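Local atomic coordinates of VP35 (Myotis lucifugus, PDB entry 6DKU), a protein that probably blocks interferon induction through its C-terminal interferon inhibitory domain, as do the filoviral VP35 proteins to which it is related. Residues K88-V102 with I116-I128. The protein carries 1 engineered substitution. Sequence-based numbering, arbitrary orientation.
Sequences KSQIPRAYHRRLRDV and IYLTPEGSLGLKI. Engineered in segment 88-102: Arg97 (natural residue Gly).
Leu126 meets Tyr95, Arg98 and Leu99 where 88-102 folds over the C-terminal beta hairpin 116-128, in the small beta-sheet half of the VP35 interferon inhibitory domain. From its base outward, Leu126 first sets CB 3.9 Å from Leu99 CD2. CG, anti to the backbone N (chi1 173°), lies 3.9 Å from Arg98 NH2, and the two methyls then part: CD1 packs on Tyr95 CB and lies over one face of the Arg98 guanidinium, while CD2 makes a CH-pi contact with the Tyr95 ring, 4.2 Å from its centroid. Pro92 CB covers the opposite face of that ring, and Tyr95 OH hydrogen-bonds to Glu29 of helix 26-37, linking 88-102 to the helical part. Tyr117 OH comes to the Tyr95 edge at CD2; the Tyr117 ring carries Ile91 CD1 over one face, 3.8 Å from the ring centroid. Beyond Leu99 the chain joins the hairpin as an edge strand, Arg100 and Gly125 forming an antiparallel hydrogen-bonded pair. A water bridges Arg98 O and Lys127 N. At the C-terminal end Arg98 NH1 and NH2 both donate to Lys127 O, the NH1 bond being 2.9 Å, NH2 nearly in line with the C=O and NH1 from above the carbonyl plane.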
loop_
_atom_site.group_PDB
_atom_site.type_symbol
_atom_site.label_atom_id
_atom_site.label_comp_id
_atom_site.label_asym_id
_atom_site.label_seq_id
_atom_site.Cartn_x
_atom_site.Cartn_y
_atom_site.Cartn_z
ATOM N N LYS A 88 7.035 -11.422 15.142
ATOM C CA LYS A 88 7.679 -11.204 13.848
ATOM C C LYS A 88 7.432 -12.379 12.911
ATOM O O LYS A 88 7.415 -12.213 11.683
ATOM C CB LYS A 88 9.182 -10.977 14.046
ATOM C CG LYS A 88 9.979 -10.619 12.807
ATOM C CD LYS A 88 11.398 -10.218 13.202
ATOM C CE LYS A 88 12.426 -10.666 12.176
ATOM N NZ LYS A 88 13.014 -9.508 11.452
ATOM N N SER A 89 7.199 -13.564 13.477
ATOM C CA SER A 89 7.055 -14.775 12.677
ATOM C C SER A 89 5.823 -14.742 11.775
ATOM O O SER A 89 5.828 -15.384 10.721
ATOM C CB SER A 89 7.005 -15.996 13.594
ATOM O OG SER A 89 7.931 -15.863 14.654
ATOM N N GLN A 90 4.762 -14.027 12.155
ATOM C CA GLN A 90 3.570 -13.959 11.310
ATOM C C GLN A 90 3.681 -12.920 10.206
ATOM O O GLN A 90 2.760 -12.795 9.394
ATOM C CB GLN A 90 2.322 -13.678 12.156
ATOM C CG GLN A 90 2.048 -14.776 13.135
ATOM C CD GLN A 90 2.613 -14.472 14.489
ATOM O OE1 GLN A 90 3.679 -13.856 14.598
ATOM N NE2 GLN A 90 1.983 -15.014 15.524
ATOM N N ILE A 91 4.773 -12.166 10.160
ATOM C CA ILE A 91 5.064 -11.316 9.010
ATOM C C ILE A 91 5.596 -12.227 7.911
ATOM O O ILE A 91 6.474 -13.059 8.186
ATOM C CB ILE A 91 6.071 -10.207 9.356
ATOM C CG1 ILE A 91 5.571 -9.361 10.527
ATOM C CG2 ILE A 91 6.333 -9.329 8.152
ATOM C CD1 ILE A 91 6.530 -8.251 10.925
ATOM N N PRO A 92 5.092 -12.120 6.680
ATOM C CA PRO A 92 5.601 -12.950 5.576
ATOM C C PRO A 92 7.121 -13.013 5.562
ATOM O O PRO A 92 7.804 -12.006 5.763
ATOM C CB PRO A 92 5.055 -12.247 4.328
ATOM C CG PRO A 92 3.764 -11.646 4.801
ATOM C CD PRO A 92 3.990 -11.239 6.247
ATOM N N ARG A 93 7.644 -14.222 5.320
ATOM C CA ARG A 93 9.068 -14.490 5.514
ATOM C C ARG A 93 9.939 -13.681 4.560
ATOM O O ARG A 93 10.993 -13.174 4.957
ATOM C CB ARG A 93 9.344 -15.979 5.343
ATOM C CG ARG A 93 10.583 -16.455 6.076
ATOM C CD ARG A 93 10.198 -17.158 7.360
ATOM N NE ARG A 93 10.001 -18.584 7.130
ATOM C CZ ARG A 93 10.907 -19.512 7.417
ATOM N NH1 ARG A 93 12.071 -19.160 7.949
ATOM N NH2 ARG A 93 10.652 -20.792 7.172
ATOM N N ALA A 94 9.525 -13.549 3.301
ATOM C CA ALA A 94 10.355 -12.834 2.338
ATOM C C ALA A 94 10.550 -11.371 2.714
ATOM O O ALA A 94 11.527 -10.754 2.269
ATOM C CB ALA A 94 9.754 -12.941 0.939
ATOM N N TYR A 95 9.653 -10.804 3.527
ATOM C CA TYR A 95 9.804 -9.425 3.968
ATOM C C TYR A 95 10.872 -9.270 5.046
ATOM O O TYR A 95 11.360 -8.154 5.254
ATOM C CB TYR A 95 8.479 -8.877 4.505
ATOM C CG TYR A 95 7.278 -8.956 3.576
ATOM C CD1 TYR A 95 7.420 -9.211 2.222
ATOM C CD2 TYR A 95 5.990 -8.760 4.068
ATOM C CE1 TYR A 95 6.318 -9.280 1.386
ATOM C CE2 TYR A 95 4.887 -8.823 3.242
ATOM C CZ TYR A 95 5.055 -9.086 1.900
ATOM O OH TYR A 95 3.954 -9.161 1.070
ATOM N N HIS A 96 11.256 -10.366 5.711
ATOM C CA HIS A 96 12.085 -10.283 6.915
ATOM C C HIS A 96 13.364 -9.489 6.677
ATOM O O HIS A 96 13.774 -8.680 7.517
ATOM C CB HIS A 96 12.438 -11.687 7.416
ATOM C CG HIS A 96 11.386 -12.324 8.273
ATOM N ND1 HIS A 96 10.112 -11.814 8.403
ATOM C CD2 HIS A 96 11.424 -13.441 9.039
ATOM C CE1 HIS A 96 9.412 -12.588 9.213
ATOM N NE2 HIS A 96 10.186 -13.581 9.613
ATOM N N ARG A 97 14.023 -9.723 5.542
ATOM C CA ARG A 97 15.317 -9.095 5.309
ATOM C C ARG A 97 15.200 -7.607 5.029
ATOM O O ARG A 97 16.184 -6.884 5.207
ATOM C CB ARG A 97 16.043 -9.784 4.156
ATOM C CG ARG A 97 15.127 -10.309 3.078
ATOM C CD ARG A 97 15.924 -10.828 1.904
ATOM N NE ARG A 97 16.088 -9.792 0.893
ATOM C CZ ARG A 97 15.221 -9.573 -0.091
ATOM N NH1 ARG A 97 14.134 -10.328 -0.188
ATOM N NH2 ARG A 97 15.436 -8.603 -0.976
ATOM N N ARG A 98 14.029 -7.128 4.608
ATOM C CA ARG A 98 13.854 -5.716 4.297
ATOM C C ARG A 98 13.258 -4.917 5.451
ATOM O O ARG A 98 13.203 -3.685 5.370
ATOM C CB ARG A 98 12.976 -5.552 3.052
ATOM C CG ARG A 98 13.467 -6.342 1.843
ATOM C CD ARG A 98 12.861 -5.825 0.540
ATOM N NE ARG A 98 11.401 -5.921 0.524
ATOM C CZ ARG A 98 10.581 -4.874 0.564
ATOM N NH1 ARG A 98 11.073 -3.641 0.629
ATOM N NH2 ARG A 98 9.266 -5.055 0.543
ATOM N N LEU A 99 12.817 -5.578 6.516
ATOM C CA LEU A 99 12.252 -4.859 7.647
ATOM C C LEU A 99 13.329 -4.007 8.312
ATOM O O LEU A 99 14.454 -4.465 8.533
ATOM C CB LEU A 99 11.641 -5.842 8.643
ATOM C CG LEU A 99 10.504 -6.750 8.155
ATOM C CD1 LEU A 99 10.118 -7.759 9.234
ATOM C CD2 LEU A 99 9.283 -5.955 7.710
ATOM N N ARG A 100 12.991 -2.755 8.599
ATOM C CA ARG A 100 13.866 -1.827 9.298
ATOM C C ARG A 100 13.101 -1.193 10.448
ATOM O O ARG A 100 11.872 -1.082 10.410
ATOM C CB ARG A 100 14.395 -0.715 8.374
ATOM C CG ARG A 100 14.957 -1.181 7.039
ATOM C CD ARG A 100 16.425 -1.518 7.179
ATOM N NE ARG A 100 16.938 -2.146 5.972
ATOM C CZ ARG A 100 16.961 -3.459 5.778
ATOM N NH1 ARG A 100 17.454 -3.956 4.651
ATOM N NH2 ARG A 100 16.465 -4.274 6.704
ATOM N N ASP A 101 13.833 -0.776 11.475
ATOM C CA ASP A 101 13.189 -0.065 12.567
ATOM C C ASP A 101 12.651 1.267 12.059
ATOM O O ASP A 101 13.040 1.765 10.999
ATOM C CB ASP A 101 14.156 0.133 13.735
ATOM C CG ASP A 101 15.546 0.502 13.279
ATOM O OD1 ASP A 101 16.048 -0.140 12.328
ATOM O OD2 ASP A 101 16.140 1.429 13.873
ATOM N N VAL A 102 11.729 1.836 12.821
ATOM C CA VAL A 102 10.883 2.893 12.284
ATOM C C VAL A 102 11.216 4.212 12.972
ATOM O O VAL A 102 11.380 4.251 14.201
ATOM C CB VAL A 102 9.400 2.504 12.416
ATOM C CG1 VAL A 102 8.912 2.611 13.853
ATOM C CG2 VAL A 102 8.539 3.320 11.473
ATOM N N ILE A 116 3.692 -0.298 8.700
ATOM C CA ILE A 116 4.346 -0.260 9.995
ATOM C C ILE A 116 3.804 -1.456 10.771
ATOM O O ILE A 116 2.653 -1.442 11.224
ATOM C CB ILE A 116 4.083 1.056 10.731
ATOM C CG1 ILE A 116 4.534 2.243 9.884
ATOM C CG2 ILE A 116 4.822 1.070 12.045
ATOM C CD1 ILE A 116 5.811 2.017 9.107
ATOM N N TYR A 117 4.608 -2.510 10.891
ATOM C CA TYR A 117 4.195 -3.676 11.662
ATOM C C TYR A 117 4.371 -3.415 13.149
ATOM O O TYR A 117 5.368 -2.825 13.575
ATOM C CB TYR A 117 5.010 -4.905 11.271
ATOM C CG TYR A 117 4.643 -5.499 9.937
ATOM C CD1 TYR A 117 3.442 -6.166 9.757
ATOM C CD2 TYR A 117 5.508 -5.406 8.863
ATOM C CE1 TYR A 117 3.112 -6.709 8.531
ATOM C CE2 TYR A 117 5.192 -5.944 7.642
ATOM C CZ TYR A 117 3.997 -6.594 7.478
ATOM O OH TYR A 117 3.697 -7.126 6.250
ATOM N N LEU A 118 3.405 -3.874 13.942
ATOM C CA LEU A 118 3.432 -3.747 15.397
ATOM C C LEU A 118 3.698 -5.118 16.006
ATOM O O LEU A 118 2.849 -6.014 15.931
ATOM C CB LEU A 118 2.124 -3.147 15.903
ATOM C CG LEU A 118 2.240 -1.665 16.228
ATOM C CD1 LEU A 118 2.903 -1.496 17.593
ATOM C CD2 LEU A 118 3.049 -0.954 15.134
ATOM N N THR A 119 4.882 -5.277 16.596
ATOM C CA THR A 119 5.326 -6.504 17.233
ATOM C C THR A 119 5.559 -6.257 18.717
ATOM O O THR A 119 5.864 -5.130 19.122
ATOM C CB THR A 119 6.620 -7.035 16.603
ATOM O OG1 THR A 119 7.737 -6.391 17.226
ATOM C CG2 THR A 119 6.643 -6.759 15.104
ATOM N N PRO A 120 5.409 -7.291 19.551
ATOM C CA PRO A 120 5.542 -7.092 21.003
ATOM C C PRO A 120 6.871 -6.500 21.428
ATOM O O PRO A 120 6.904 -5.758 22.415
ATOM C CB PRO A 120 5.334 -8.503 21.563
ATOM C CG PRO A 120 4.414 -9.137 20.570
ATOM C CD PRO A 120 4.860 -8.619 19.230
ATOM N N GLU A 121 7.960 -6.760 20.715
ATOM C CA GLU A 121 9.221 -6.068 20.961
ATOM C C GLU A 121 9.703 -5.459 19.648
ATOM O O GLU A 121 10.555 -6.008 18.958
ATOM C CB GLU A 121 10.287 -7.009 21.605
ATOM C CG GLU A 121 11.718 -6.429 21.644
ATOM C CD GLU A 121 12.615 -6.997 22.762
ATOM O OE1 GLU A 121 13.789 -6.563 22.861
ATOM O OE2 GLU A 121 12.155 -7.852 23.550
ATOM N N GLY A 122 9.156 -4.301 19.306
ATOM C CA GLY A 122 9.615 -3.542 18.160
ATOM C C GLY A 122 8.461 -3.085 17.281
ATOM O O GLY A 122 7.352 -3.606 17.324
ATOM N N SER A 123 8.769 -2.059 16.489
ATOM C CA SER A 123 7.865 -1.483 15.497
ATOM C C SER A 123 8.627 -1.482 14.172
ATOM O O SER A 123 9.404 -0.563 13.897
ATOM C CB SER A 123 7.437 -0.080 15.904
ATOM O OG SER A 123 6.124 0.223 15.443
ATOM N N LEU A 124 8.416 -2.519 13.367
ATOM C CA LEU A 124 9.203 -2.762 12.165
ATOM C C LEU A 124 8.460 -2.250 10.942
ATOM O O LEU A 124 7.269 -2.522 10.774
ATOM C CB LEU A 124 9.503 -4.253 12.008
ATOM C CG LEU A 124 10.067 -4.964 13.241
ATOM C CD1 LEU A 124 10.571 -6.354 12.871
ATOM C CD2 LEU A 124 11.171 -4.140 13.881
ATOM N N GLY A 125 9.171 -1.527 10.085
ATOM C CA GLY A 125 8.584 -0.936 8.892
ATOM C C GLY A 125 8.972 -1.693 7.645
ATOM O O GLY A 125 10.093 -2.191 7.518
ATOM N N LEU A 126 8.029 -1.786 6.711
ATOM C CA LEU A 126 8.268 -2.413 5.422
ATOM C C LEU A 126 8.044 -1.371 4.339
ATOM O O LEU A 126 6.971 -0.764 4.274
ATOM C CB LEU A 126 7.356 -3.621 5.214
ATOM C CG LEU A 126 7.417 -4.247 3.822
ATOM C CD1 LEU A 126 8.503 -5.304 3.762
ATOM C CD2 LEU A 126 6.076 -4.834 3.448
ATOM N N LYS A 127 9.062 -1.151 3.513
ATOM C CA LYS A 127 8.978 -0.233 2.391
ATOM C C LYS A 127 8.613 -0.989 1.119
ATOM O O LYS A 127 8.611 -2.224 1.073
ATOM C CB LYS A 127 10.292 0.530 2.214
ATOM C CG LYS A 127 10.520 1.545 3.300
ATOM C CD LYS A 127 11.620 2.545 2.973
ATOM C CE LYS A 127 12.373 2.943 4.250
ATOM N NZ LYS A 127 12.599 4.418 4.362
ATOM N N ILE A 128 8.301 -0.227 0.074
ATOM C CA ILE A 128 7.855 -0.814 -1.178
ATOM C C ILE A 128 9.010 -1.493 -1.913
ATOM O O ILE A 128 10.136 -0.988 -1.949
ATOM C CB ILE A 128 7.176 0.242 -2.064
ATOM C CG1 ILE A 128 6.693 -0.403 -3.364
ATOM C CG2 ILE A 128 8.102 1.428 -2.304
ATOM C CD1 ILE A 128 5.804 -1.621 -3.129
ATOM O OXT ILE A 128 8.845 -2.576 -2.482
HETATM O O HOH W 1 11.380 -2.193 3.872
#